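Local coordinates for conserved protein (MTH177) (Methanothermobacter marburgensis, PDB 1TR8), which probably contacts nascent polypeptide chains as they emerge from the ribosome, working as a homodimer that also binds ribosomal RNA, at residues V17-I22 with E28-N33; M62-D67 with D82-L87; E70-Q75 with G92-A97. All blocks are in the same frame, centred on the assembly; numbering follows the deposited sequence.

Interaction 1 of 3, residues V17-I22 with E28-N33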
ATOM      1  N   VAL A  17      13.048   5.832  10.618  1.00 56.80           N
ATOM      2  CA  VAL A  17      11.710   5.612  10.132  1.00 56.55           C
ATOM      3  C   VAL A  17      11.103   6.968   9.807  1.00 56.55           C
ATOM      4  O   VAL A  17      11.065   7.854  10.653  1.00 57.31           O
ATOM      5  CB  VAL A  17      10.822   4.823  11.112  1.00 57.88           C
ATOM      6  CG1 VAL A  17       9.387   4.722  10.558  1.00 56.26           C
ATOM      7  CG2 VAL A  17      11.392   3.421  11.347  1.00 55.34           C
ATOM      8  N   GLU A  18      10.694   7.135   8.553  1.00 54.91           N
ATOM      9  CA  GLU A  18      10.134   8.389   8.083  1.00 54.35           C
ATOM     10  C   GLU A  18       8.642   8.474   8.304  1.00 53.18           C
ATOM     11  O   GLU A  18       8.126   9.555   8.547  1.00 53.10           O
ATOM     12  CB  GLU A  18      10.476   8.635   6.610  1.00 53.76           C
ATOM     13  CG  GLU A  18      11.968   8.809   6.403  1.00 55.21           C
ATOM     14  CD  GLU A  18      12.348   9.105   4.969  1.00 57.09           C
ATOM     15  OE1 GLU A  18      11.483   8.997   4.069  1.00 60.56           O
ATOM     16  OE2 GLU A  18      13.520   9.473   4.753  1.00 62.77           O
ATOM     17  N   GLU A  19       7.959   7.339   8.291  1.00 53.12           N
ATOM     18  CA  GLU A  19       6.516   7.326   8.391  1.00 52.99           C
ATOM     19  C   GLU A  19       6.052   5.911   8.653  1.00 52.59           C
ATOM     20  O   GLU A  19       6.665   4.933   8.177  1.00 53.45           O
ATOM     21  CB  GLU A  19       5.972   7.846   7.064  1.00 52.76           C
ATOM     22  CG  GLU A  19       4.476   8.047   6.917  1.00 56.79           C
ATOM     23  CD  GLU A  19       4.151   8.642   5.538  1.00 55.93           C
ATOM     24  OE1 GLU A  19       4.940   9.471   5.043  1.00 61.67           O
ATOM     25  OE2 GLU A  19       3.113   8.316   4.946  1.00 63.23           O
ATOM     26  N   VAL A  20       4.964   5.806   9.402  1.00 52.14           N
ATOM     27  CA  VAL A  20       4.229   4.559   9.554  1.00 51.73           C
ATOM     28  C   VAL A  20       2.815   4.879   9.129  1.00 51.40           C
ATOM     29  O   VAL A  20       2.282   5.940   9.476  1.00 49.99           O
ATOM     30  CB  VAL A  20       4.226   4.092  11.009  1.00 52.35           C
ATOM     31  CG1 VAL A  20       3.229   2.948  11.222  1.00 52.25           C
ATOM     32  CG2 VAL A  20       5.641   3.691  11.396  1.00 53.90           C
ATOM     33  N   VAL A  21       2.267   4.003   8.294  1.00 51.22           N
ATOM     34  CA  VAL A  21       0.889   4.105   7.857  1.00 51.98           C
ATOM     35  C   VAL A  21       0.159   2.838   8.275  1.00 52.60           C
ATOM     36  O   VAL A  21       0.580   1.733   7.907  1.00 52.36           O
ATOM     37  CB  VAL A  21       0.770   4.235   6.329  1.00 51.03           C
ATOM     38  CG1 VAL A  21      -0.699   4.319   5.944  1.00 51.73           C
ATOM     39  CG2 VAL A  21       1.568   5.446   5.810  1.00 51.66           C
ATOM     40  N   ILE A  22      -0.978   3.026   8.940  1.00 52.40           N
ATOM     41  CA  ILE A  22      -1.866   1.941   9.317  1.00 53.22           C
ATOM     42  C   ILE A  22      -3.136   2.015   8.477  1.00 52.26           C
ATOM     43  O   ILE A  22      -3.904   2.962   8.599  1.00 50.93           O
ATOM     44  CB  ILE A  22      -2.200   2.022  10.801  1.00 52.74           C
ATOM     45  CG1 ILE A  22      -0.911   2.152  11.612  1.00 56.29           C
ATOM     46  CG2 ILE A  22      -2.942   0.795  11.192  1.00 52.61           C
ATOM     47  CD1 ILE A  22      -1.154   2.428  13.052  1.00 58.42           C
ATOM     48  N   GLU A  28      -6.866   5.531   6.840  1.00 49.78           N
ATOM     49  CA  GLU A  28      -5.509   5.239   7.188  1.00 50.04           C
ATOM     50  C   GLU A  28      -5.041   6.209   8.280  1.00 50.52           C
ATOM     51  O   GLU A  28      -5.480   7.355   8.358  1.00 50.59           O
ATOM     52  CB  GLU A  28      -4.651   5.336   5.929  1.00 50.45           C
ATOM     53  CG  GLU A  28      -5.264   4.525   4.779  1.00 53.35           C
ATOM     54  CD  GLU A  28      -4.434   4.511   3.510  1.00 54.14           C
ATOM     55  OE1 GLU A  28      -3.682   5.487   3.295  1.00 58.68           O
ATOM     56  OE2 GLU A  28      -4.578   3.544   2.713  1.00 61.74           O
ATOM     57  N   ILE A  29      -4.167   5.716   9.146  1.00 50.29           N
ATOM     58  CA  ILE A  29      -3.617   6.493  10.226  1.00 50.95           C
ATOM     59  C   ILE A  29      -2.154   6.670   9.869  1.00 50.14           C
ATOM     60  O   ILE A  29      -1.477   5.701   9.590  1.00 49.48           O
ATOM     61  CB  ILE A  29      -3.770   5.760  11.586  1.00 50.60           C
ATOM     62  CG1 ILE A  29      -5.246   5.494  11.880  1.00 51.33           C
ATOM     63  CG2 ILE A  29      -3.145   6.599  12.710  1.00 51.66           C
ATOM     64  CD1 ILE A  29      -5.496   4.648  13.102  1.00 52.03           C
ATOM     65  N   ILE A  30      -1.686   7.912   9.850  1.00 49.28           N
ATOM     66  CA  ILE A  30      -0.326   8.208   9.450  1.00 50.63           C
ATOM     67  C   ILE A  30       0.411   8.839  10.629  1.00 50.79           C
ATOM     68  O   ILE A  30      -0.075   9.817  11.218  1.00 49.35           O
ATOM     69  CB  ILE A  30      -0.334   9.194   8.235  1.00 51.80           C
ATOM     70  CG1 ILE A  30      -1.038   8.566   7.030  1.00 55.50           C
ATOM     71  CG2 ILE A  30       1.072   9.617   7.837  1.00 50.74           C
ATOM     72  CD1 ILE A  30      -2.394   9.141   6.822  1.00 58.70           C
ATOM     73  N   ILE A  31       1.557   8.254  10.978  1.00 52.12           N
ATOM     74  CA  ILE A  31       2.446   8.816  11.988  1.00 53.87           C
ATOM     75  C   ILE A  31       3.769   9.234  11.370  1.00 54.27           C
ATOM     76  O   ILE A  31       4.547   8.390  10.914  1.00 53.21           O
ATOM     77  CB  ILE A  31       2.703   7.794  13.105  1.00 54.28           C
ATOM     78  CG1 ILE A  31       1.373   7.210  13.575  1.00 58.16           C
ATOM     79  CG2 ILE A  31       3.419   8.478  14.263  1.00 56.89           C
ATOM     80  CD1 ILE A  31       1.504   6.189  14.669  1.00 59.50           C
ATOM     81  N   LYS A  32       4.072  10.521  11.447  1.00 55.91           N
ATOM     82  CA  LYS A  32       5.307  11.055  10.876  1.00 58.77           C
ATOM     83  C   LYS A  32       6.484  11.018  11.853  1.00 59.02           C
ATOM     84  O   LYS A  32       6.337  11.274  13.035  1.00 58.17           O
ATOM     85  CB  LYS A  32       5.093  12.480  10.361  1.00 59.99           C
ATOM     86  CG  LYS A  32       4.378  12.508   9.013  1.00 64.87           C
ATOM     87  CD  LYS A  32       3.260  13.547   8.947  1.00 67.78           C
ATOM     88  CE  LYS A  32       2.064  13.019   8.139  1.00 71.04           C
ATOM     89  NZ  LYS A  32       0.936  14.008   7.971  1.00 70.07           N
ATOM     90  N   ASN A  33       7.640  10.601  11.352  1.00 60.51           N
ATOM     91  CA  ASN A  33       8.847  10.525  12.150  1.00 60.75           C
ATOM     92  C   ASN A  33       8.567   9.946  13.534  1.00 60.66           C
ATOM     93  O   ASN A  33       8.865  10.551  14.564  1.00 61.35           O
ATOM     94  CB  ASN A  33       9.496  11.909  12.239  1.00 60.95           C
ATOM     95  CG  ASN A  33      10.020  12.386  10.888  1.00 63.06           C
ATOM     96  OD1 ASN A  33       9.635  13.454  10.393  1.00 64.25           O
ATOM     97  ND2 ASN A  33      10.888  11.581  10.276  1.00 61.49           N
TER
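Residues 19-22 and 28-32 run antiparallel at 167°, 4.6 Å apart at the closest approach of their axes, as the two arms of a beta hairpin. Val20 and Ile31 form one hydrogen-bonded pair, Ile22 and Ile29 the next. In the first, Ile31 N reaches Val20 O at 2.9 Å almost in line with the carbonyl; in the second, Ile22 N meets Ile29 O at 2.8 Å in the carbonyl plane. The last bond, Asn33 N to Glu18 O, approaches from above the carbonyl plane, 56° out of it. Across the Ile22-Ile29 pair the two CB atoms stand 4.1 Å apart, on the face that also carries Val20 and Ile31. On the other face Glu19 lies alongside Ile30 and points the same way. Its CG is anti to the backbone N (chi1 -175°) and the chain stays extended, which lays CG 3.9 Å from Ile30 CG2 and brings OE2 close beside the same methyl. Replacing Glu19 with an alanine would probably uncover Ile30 CG2 on this side and remove the long, weak ion pair to Lys23 of the second subunit. Val21 CG1 meets CB of Glu28; the Glu28 carboxylate is bridged to Arg56 of its own chain and Arg56 of the third subunit. Within the NAC domain, strand 53-61 continues the sheet beyond 27-32, a strand of the second subunit pairs with 19-22, and Tyr47 of that subunit packs on Ile22, Ile29 and Ile31.

Interaction 2 of 3, residues M62-D67 with D82-L87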
HETATM    1  N   MSE A  62     -16.567   5.518  -7.475  1.00 61.67           N
HETATM    2  CA  MSE A  62     -17.563   4.944  -8.381  1.00 63.46           C
HETATM    3  C   MSE A  62     -18.413   5.981  -9.102  1.00 64.06           C
HETATM    4  O   MSE A  62     -18.460   7.159  -8.715  1.00 65.32           O
HETATM    5  CB  MSE A  62     -18.498   4.042  -7.593  1.00 63.84           C
HETATM    6  CG  MSE A  62     -19.087   4.745  -6.372  0.70 66.50           C
HETATM    7 SE   MSE A  62     -20.355   3.617  -5.433  0.70 71.12          SE
HETATM    8  CE  MSE A  62     -19.227   2.029  -5.170  0.70 71.43           C
ATOM      9  N   GLU A  63     -19.092   5.514 -10.146  1.00 63.72           N
ATOM     10  CA  GLU A  63     -20.026   6.326 -10.907  1.00 64.53           C
ATOM     11  C   GLU A  63     -21.421   6.171 -10.316  1.00 62.56           C
ATOM     12  O   GLU A  63     -21.940   5.061 -10.192  1.00 61.19           O
ATOM     13  CB  GLU A  63     -20.098   5.870 -12.369  1.00 65.28           C
ATOM     14  CG  GLU A  63     -18.914   6.170 -13.271  1.00 66.22           C
ATOM     15  CD  GLU A  63     -19.145   5.590 -14.668  1.00 69.30           C
ATOM     16  OE1 GLU A  63     -20.318   5.256 -14.994  1.00 70.51           O
ATOM     17  OE2 GLU A  63     -18.161   5.433 -15.426  1.00 70.88           O
ATOM     18  N   ILE A  64     -22.016   7.288  -9.930  1.00 61.97           N
ATOM     19  CA  ILE A  64     -23.360   7.288  -9.373  1.00 61.15           C
ATOM     20  C   ILE A  64     -24.312   7.940 -10.374  1.00 60.39           C
ATOM     21  O   ILE A  64     -24.173   9.130 -10.711  1.00 59.19           O
ATOM     22  CB  ILE A  64     -23.370   8.085  -8.076  1.00 61.15           C
ATOM     23  CG1 ILE A  64     -22.281   7.571  -7.137  1.00 62.72           C
ATOM     24  CG2 ILE A  64     -24.739   7.986  -7.432  1.00 61.19           C
ATOM     25  CD1 ILE A  64     -21.463   8.676  -6.538  1.00 65.33           C
ATOM     26  N   PRO A  65     -25.296   7.174 -10.834  1.00 59.84           N
ATOM     27  CA  PRO A  65     -26.278   7.708 -11.774  1.00 59.82           C
ATOM     28  C   PRO A  65     -27.048   8.907 -11.216  1.00 58.85           C
ATOM     29  O   PRO A  65     -27.563   8.849 -10.110  1.00 59.21           O
ATOM     30  CB  PRO A  65     -27.223   6.520 -12.026  1.00 60.62           C
ATOM     31  CG  PRO A  65     -26.458   5.274 -11.577  1.00 60.16           C
ATOM     32  CD  PRO A  65     -25.508   5.744 -10.532  1.00 60.29           C
ATOM     33  N   GLU A  66     -27.102   9.988 -11.984  1.00 58.29           N
ATOM     34  CA  GLU A  66     -27.842  11.193 -11.622  1.00 58.41           C
ATOM     35  C   GLU A  66     -29.241  10.885 -11.120  1.00 57.52           C
ATOM     36  O   GLU A  66     -29.675  11.394 -10.080  1.00 55.57           O
ATOM     37  CB  GLU A  66     -27.941  12.122 -12.841  1.00 59.16           C
ATOM     38  CG  GLU A  66     -28.276  13.571 -12.516  1.00 60.01           C
ATOM     39  CD  GLU A  66     -27.057  14.363 -12.099  1.00 62.56           C
ATOM     40  OE1 GLU A  66     -26.593  14.182 -10.966  1.00 65.47           O
ATOM     41  OE2 GLU A  66     -26.552  15.178 -12.898  1.00 67.01           O
ATOM     42  N   ASP A  67     -29.948  10.068 -11.890  1.00 57.27           N
ATOM     43  CA  ASP A  67     -31.324   9.716 -11.572  1.00 57.98           C
ATOM     44  C   ASP A  67     -31.426   9.006 -10.226  1.00 57.44           C
ATOM     45  O   ASP A  67     -32.386   9.208  -9.497  1.00 58.84           O
ATOM     46  CB  ASP A  67     -31.943   8.894 -12.706  1.00 58.27           C
ATOM     47  CG  ASP A  67     -32.083   9.690 -13.983  1.00 61.98           C
ATOM     48  OD1 ASP A  67     -31.846  10.921 -13.949  1.00 67.87           O
ATOM     49  OD2 ASP A  67     -32.416   9.177 -15.076  1.00 67.36           O
ATOM     50  N   ASP A  82     -25.132  14.428   0.838  1.00 57.81           N
ATOM     51  CA  ASP A  82     -25.467  13.230   1.612  1.00 57.39           C
ATOM     52  C   ASP A  82     -26.022  12.097   0.772  1.00 56.96           C
ATOM     53  O   ASP A  82     -25.769  10.934   1.049  1.00 58.12           O
ATOM     54  CB  ASP A  82     -26.479  13.570   2.707  1.00 57.84           C
ATOM     55  CG  ASP A  82     -25.951  14.578   3.687  1.00 59.32           C
ATOM     56  OD1 ASP A  82     -24.713  14.748   3.775  1.00 60.81           O
ATOM     57  OD2 ASP A  82     -26.708  15.266   4.397  1.00 67.35           O
ATOM     58  N   ALA A  83     -26.838  12.411  -0.225  1.00 56.85           N
ATOM     59  CA  ALA A  83     -27.412  11.360  -1.069  1.00 56.57           C
ATOM     60  C   ALA A  83     -26.282  10.661  -1.803  1.00 56.55           C
ATOM     61  O   ALA A  83     -26.224   9.441  -1.901  1.00 56.30           O
ATOM     62  CB  ALA A  83     -28.445  11.940  -2.053  1.00 55.28           C
ATOM     63  N   THR A  84     -25.334  11.461  -2.267  1.00 56.76           N
ATOM     64  CA  THR A  84     -24.218  10.936  -3.036  1.00 57.88           C
ATOM     65  C   THR A  84     -23.333  10.071  -2.140  1.00 56.75           C
ATOM     66  O   THR A  84     -22.984   8.942  -2.472  1.00 57.57           O
ATOM     67  CB  THR A  84     -23.468  12.136  -3.658  1.00 58.93           C
ATOM     68  OG1 THR A  84     -24.323  12.760  -4.627  1.00 56.27           O
ATOM     69  CG2 THR A  84     -22.272  11.701  -4.452  1.00 61.08           C
ATOM     70  N   ARG A  85     -23.049  10.558  -0.948  1.00 57.51           N
ATOM     71  CA  ARG A  85     -22.294   9.766   0.029  1.00 57.97           C
ATOM     72  C   ARG A  85     -23.025   8.492   0.484  1.00 56.16           C
ATOM     73  O   ARG A  85     -22.458   7.414   0.531  1.00 56.68           O
ATOM     74  CB  ARG A  85     -21.941  10.626   1.241  1.00 58.04           C
ATOM     75  CG  ARG A  85     -21.180   9.854   2.321  1.00 61.07           C
ATOM     76  CD  ARG A  85     -20.671  10.723   3.485  1.00 64.66           C
ATOM     77  NE  ARG A  85     -21.669  11.709   3.900  1.00 69.40           N
ATOM     78  CZ  ARG A  85     -21.464  13.021   3.951  1.00 73.28           C
ATOM     79  NH1 ARG A  85     -20.290  13.540   3.629  1.00 74.74           N
ATOM     80  NH2 ARG A  85     -22.445  13.821   4.341  1.00 75.57           N
ATOM     81  N   ALA A  86     -24.314   8.589   0.753  1.00 55.58           N
ATOM     82  CA  ALA A  86     -25.110   7.401   1.045  1.00 55.69           C
ATOM     83  C   ALA A  86     -24.978   6.304  -0.012  1.00 54.67           C
ATOM     84  O   ALA A  86     -24.842   5.124   0.313  1.00 54.53           O
ATOM     85  CB  ALA A  86     -26.569   7.776   1.199  1.00 56.30           C
ATOM     86  N   LEU A  87     -25.092   6.691  -1.275  1.00 55.16           N
ATOM     87  CA  LEU A  87     -25.054   5.740  -2.399  1.00 55.42           C
ATOM     88  C   LEU A  87     -23.657   5.152  -2.579  1.00 55.23           C
ATOM     89  O   LEU A  87     -23.504   3.996  -2.947  1.00 56.34           O
ATOM     90  CB  LEU A  87     -25.501   6.440  -3.683  1.00 55.15           C
ATOM     91  CG  LEU A  87     -26.999   6.471  -3.977  1.00 55.62           C
ATOM     92  CD1 LEU A  87     -27.340   7.602  -4.955  1.00 54.21           C
ATOM     93  CD2 LEU A  87     -27.475   5.142  -4.536  1.00 55.49           C
TER
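Ile64 lays its two methyls, CG2 and CD1, over the side of helix 80-89, where Leu87 and Thr84 lie one helical turn apart. The contact belongs to the UBA domain, a compact three-helix fold, and shows how the segment leading into such a bundle can be fastened before its first helix begins at Glu66, with Pro65 at the N-cap position. The branches of Ile64 divide the work. CG2, placed anti to the backbone N by a chi1 of -53°, comes within 3.6 Å of Leu87 CD1, while CD1 at the end of the other branch reaches Thr84 CG2 at 3.8 Å. In both pairs the side chains meet at a slant. Thr84 meets Ile64 with its methyl, while its OG1 is hydrogen-bonded to Arg80 O in the preceding turn. Ile69 of helix 66-76 touches both Ile64 and Thr84, and Leu87 also packs against Leu94 and Ala97 of helix 94-100, so the apolar patch runs on into the centre of the bundle. Two residues earlier in the chain, the CG of selenomethionine Met62 sits between the backbone N and the carbonyl carbon (chi1 52°), and from there the extended chi2 carries SE to 4.0 Å from Leu87 O.

Interaction 3 of 3, residues E70-Q75 with G92-A97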
ATOM      1  N   GLU A  70     -30.926  11.820  -7.595  1.00 57.60           N
ATOM      2  CA  GLU A  70     -32.197  12.561  -7.586  1.00 58.92           C
ATOM      3  C   GLU A  70     -33.280  11.834  -6.799  1.00 58.34           C
ATOM      4  O   GLU A  70     -33.933  12.426  -5.951  1.00 57.47           O
ATOM      5  CB  GLU A  70     -32.689  12.793  -9.016  1.00 59.40           C
ATOM      6  CG  GLU A  70     -31.959  13.919  -9.720  1.00 62.42           C
ATOM      7  CD  GLU A  70     -32.285  13.993 -11.202  1.00 64.71           C
ATOM      8  OE1 GLU A  70     -33.356  13.476 -11.630  1.00 70.62           O
ATOM      9  OE2 GLU A  70     -31.458  14.580 -11.943  1.00 70.09           O
ATOM     10  N   LEU A  71     -33.439  10.546  -7.073  1.00 59.13           N
ATOM     11  CA  LEU A  71     -34.461   9.720  -6.412  1.00 59.99           C
ATOM     12  C   LEU A  71     -34.272   9.684  -4.895  1.00 60.12           C
ATOM     13  O   LEU A  71     -35.211   9.887  -4.116  1.00 58.78           O
ATOM     14  CB  LEU A  71     -34.426   8.297  -6.971  1.00 59.85           C
ATOM     15  CG  LEU A  71     -35.683   7.437  -6.799  1.00 62.10           C
ATOM     16  CD1 LEU A  71     -35.833   6.514  -7.982  1.00 64.82           C
ATOM     17  CD2 LEU A  71     -35.649   6.623  -5.541  1.00 66.27           C
ATOM     18  N   VAL A  72     -33.026   9.503  -4.478  1.00 60.37           N
ATOM     19  CA  VAL A  72     -32.715   9.458  -3.052  1.00 60.86           C
ATOM     20  C   VAL A  72     -32.952  10.820  -2.376  1.00 60.63           C
ATOM     21  O   VAL A  72     -33.478  10.887  -1.273  1.00 59.65           O
ATOM     22  CB  VAL A  72     -31.255   8.995  -2.798  1.00 61.16           C
ATOM     23  CG1 VAL A  72     -30.944   8.997  -1.308  1.00 62.86           C
ATOM     24  CG2 VAL A  72     -31.014   7.623  -3.375  1.00 61.49           C
HETATM   25  N   MSE A  73     -32.566  11.899  -3.040  1.00 60.98           N
HETATM   26  CA  MSE A  73     -32.781  13.239  -2.512  1.00 62.59           C
HETATM   27  C   MSE A  73     -34.275  13.521  -2.329  1.00 61.76           C
HETATM   28  O   MSE A  73     -34.693  14.068  -1.310  1.00 62.11           O
HETATM   29  CB  MSE A  73     -32.200  14.272  -3.478  1.00 62.20           C
HETATM   30  CG  MSE A  73     -30.698  14.246  -3.595  1.00 64.38           C
HETATM   31 SE   MSE A  73     -30.066  15.582  -4.879  1.00 70.99          SE
HETATM   32  CE  MSE A  73     -30.693  14.914  -6.422  1.00 74.83           C
ATOM     33  N   ASN A  74     -35.063  13.205  -3.352  1.00 61.36           N
ATOM     34  CA  ASN A  74     -36.471  13.570  -3.375  1.00 61.87           C
ATOM     35  C   ASN A  74     -37.302  12.701  -2.434  1.00 61.04           C
ATOM     36  O   ASN A  74     -38.356  13.108  -1.967  1.00 61.40           O
ATOM     37  CB  ASN A  74     -37.018  13.541  -4.813  1.00 61.91           C
ATOM     38  CG  ASN A  74     -36.550  14.750  -5.650  1.00 64.45           C
ATOM     39  OD1 ASN A  74     -35.732  15.560  -5.207  1.00 66.57           O
ATOM     40  ND2 ASN A  74     -37.084  14.876  -6.854  1.00 65.66           N
ATOM     41  N   GLN A  75     -36.803  11.504  -2.164  1.00 61.62           N
ATOM     42  CA  GLN A  75     -37.484  10.533  -1.319  1.00 61.37           C
ATOM     43  C   GLN A  75     -37.109  10.710   0.141  1.00 60.63           C
ATOM     44  O   GLN A  75     -37.866  10.331   1.022  1.00 62.87           O
ATOM     45  CB  GLN A  75     -37.120   9.097  -1.720  1.00 60.70           C
ATOM     46  CG  GLN A  75     -38.061   8.454  -2.739  1.00 62.17           C
ATOM     47  CD  GLN A  75     -39.526   8.777  -2.484  1.00 61.61           C
ATOM     48  OE1 GLN A  75     -40.093   8.409  -1.444  1.00 62.27           O
ATOM     49  NE2 GLN A  75     -40.139   9.465  -3.433  1.00 59.75           N
ATOM     50  N   GLY A  92     -24.094   1.841  -4.506  1.00 55.41           N
ATOM     51  CA  GLY A  92     -25.140   2.100  -5.511  1.00 55.81           C
ATOM     52  C   GLY A  92     -26.501   1.431  -5.271  1.00 56.23           C
ATOM     53  O   GLY A  92     -27.418   1.565  -6.079  1.00 54.78           O
ATOM     54  N   ASP A  93     -26.654   0.750  -4.142  1.00 56.10           N
ATOM     55  CA  ASP A  93     -27.919   0.132  -3.805  1.00 56.78           C
ATOM     56  C   ASP A  93     -28.881   1.191  -3.300  1.00 57.64           C
ATOM     57  O   ASP A  93     -28.647   1.851  -2.277  1.00 56.92           O
ATOM     58  CB  ASP A  93     -27.733  -0.955  -2.757  1.00 57.02           C
ATOM     59  CG  ASP A  93     -28.996  -1.764  -2.525  1.00 59.58           C
ATOM     60  OD1 ASP A  93     -30.079  -1.189  -2.258  1.00 61.34           O
ATOM     61  OD2 ASP A  93     -28.986  -3.008  -2.575  1.00 65.02           O
ATOM     62  N   LEU A  94     -29.975   1.331  -4.036  1.00 58.61           N
ATOM     63  CA  LEU A  94     -30.920   2.421  -3.825  1.00 60.92           C
ATOM     64  C   LEU A  94     -31.787   2.191  -2.590  1.00 59.48           C
ATOM     65  O   LEU A  94     -31.969   3.080  -1.779  1.00 60.73           O
ATOM     66  CB  LEU A  94     -31.794   2.557  -5.077  1.00 61.23           C
ATOM     67  CG  LEU A  94     -32.436   3.916  -5.316  1.00 65.66           C
ATOM     68  CD1 LEU A  94     -31.416   5.034  -5.501  1.00 69.81           C
ATOM     69  CD2 LEU A  94     -33.295   3.823  -6.551  1.00 66.92           C
ATOM     70  N   ALA A  95     -32.326   0.990  -2.445  1.00 58.64           N
ATOM     71  CA  ALA A  95     -33.125   0.673  -1.279  1.00 57.91           C
ATOM     72  C   ALA A  95     -32.378   1.045  -0.003  1.00 57.80           C
ATOM     73  O   ALA A  95     -32.924   1.738   0.848  1.00 57.64           O
ATOM     74  CB  ALA A  95     -33.474  -0.789  -1.267  1.00 57.06           C
ATOM     75  N   GLU A  96     -31.140   0.578   0.125  1.00 57.52           N
ATOM     76  CA  GLU A  96     -30.374   0.771   1.343  1.00 58.89           C
ATOM     77  C   GLU A  96     -29.973   2.239   1.534  1.00 58.84           C
ATOM     78  O   GLU A  96     -29.918   2.728   2.656  1.00 59.68           O
ATOM     79  CB  GLU A  96     -29.130  -0.097   1.317  1.00 58.46           C
ATOM     80  CG  GLU A  96     -29.434  -1.579   1.337  1.00 62.67           C
ATOM     81  CD  GLU A  96     -28.253  -2.422   0.916  1.00 65.00           C
ATOM     82  OE1 GLU A  96     -27.141  -1.862   0.718  1.00 72.16           O
ATOM     83  OE2 GLU A  96     -28.441  -3.657   0.819  1.00 72.96           O
ATOM     84  N   ALA A  97     -29.653   2.922   0.438  1.00 58.56           N
ATOM     85  CA  ALA A  97     -29.302   4.330   0.482  1.00 58.50           C
ATOM     86  C   ALA A  97     -30.460   5.110   1.081  1.00 59.08           C
ATOM     87  O   ALA A  97     -30.260   5.915   1.982  1.00 58.28           O
ATOM     88  CB  ALA A  97     -28.980   4.836  -0.927  1.00 58.17           C
TER
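In the three-helix UBA fold the first and third helices meet through a few aliphatic side chains, and here Leu71 and Val72 of helix 66-76 face Leu94 and Ala97 of helix 94-100. No hydrogen bond crosses between the two segments; the union is made by methyl groups. Leu94 is the wedge. Its CG is anti to the backbone N (chi1 -156°), and from there the two methyls part to different partners. CD1 presses on Val72 CG2 at 3.4 Å, tighter than an ordinary van der Waals contact, as the two side chains run alongside each other, pointing opposite ways. The Leu71 and Leu94 side chains cross nearly at right angles, with Leu94 CD2 3.8 Å from Leu71 CD2 and 4.0 Å from Leu71 CD1, so it rests against the fork of that leucine. Leu71 is exposed, whereas Val72 is buried and also touches Ala83 of helix 80-89 and Leu101, placing it where the three helices meet. Val72 CG2 further reaches Ala97 CB at 4.2 Å, one turn beyond Leu94. The third helix is prepared by the residues before it. Gly92 adopts a positive phi of 81° that would jam a side chain against the preceding carbonyl oxygen, and Asp93 then serves as N-cap, its OD1 accepting from Glu96 N at 3.2 Å, with the donor above the carboxylate plane.

Overall arrangement
From the N terminus, interaction 1 comes first and closes the short turn between strands 19-23 and 27-32, complete before the others begin. After strands 35-41 and 44-51, strand 53-61 leads into the UBA domain on the other side of the chain's centre. There residues 62-67 close a loop onto 82-87, while 70-75 close a second onto 92-97; the segments alternate, so interactions 2 and 3 cross. Their centres are about 8 Å apart, and they touch through a probable hydrogen bond between Gly92 N and Leu87 O and by packing of Ala83 on Met73. Together they tie all three UBA helices, whereas interaction 1, its centre about 32 Å from that of interaction 2, belongs to the sheet of strands 19-23, 27-32 and 53-61.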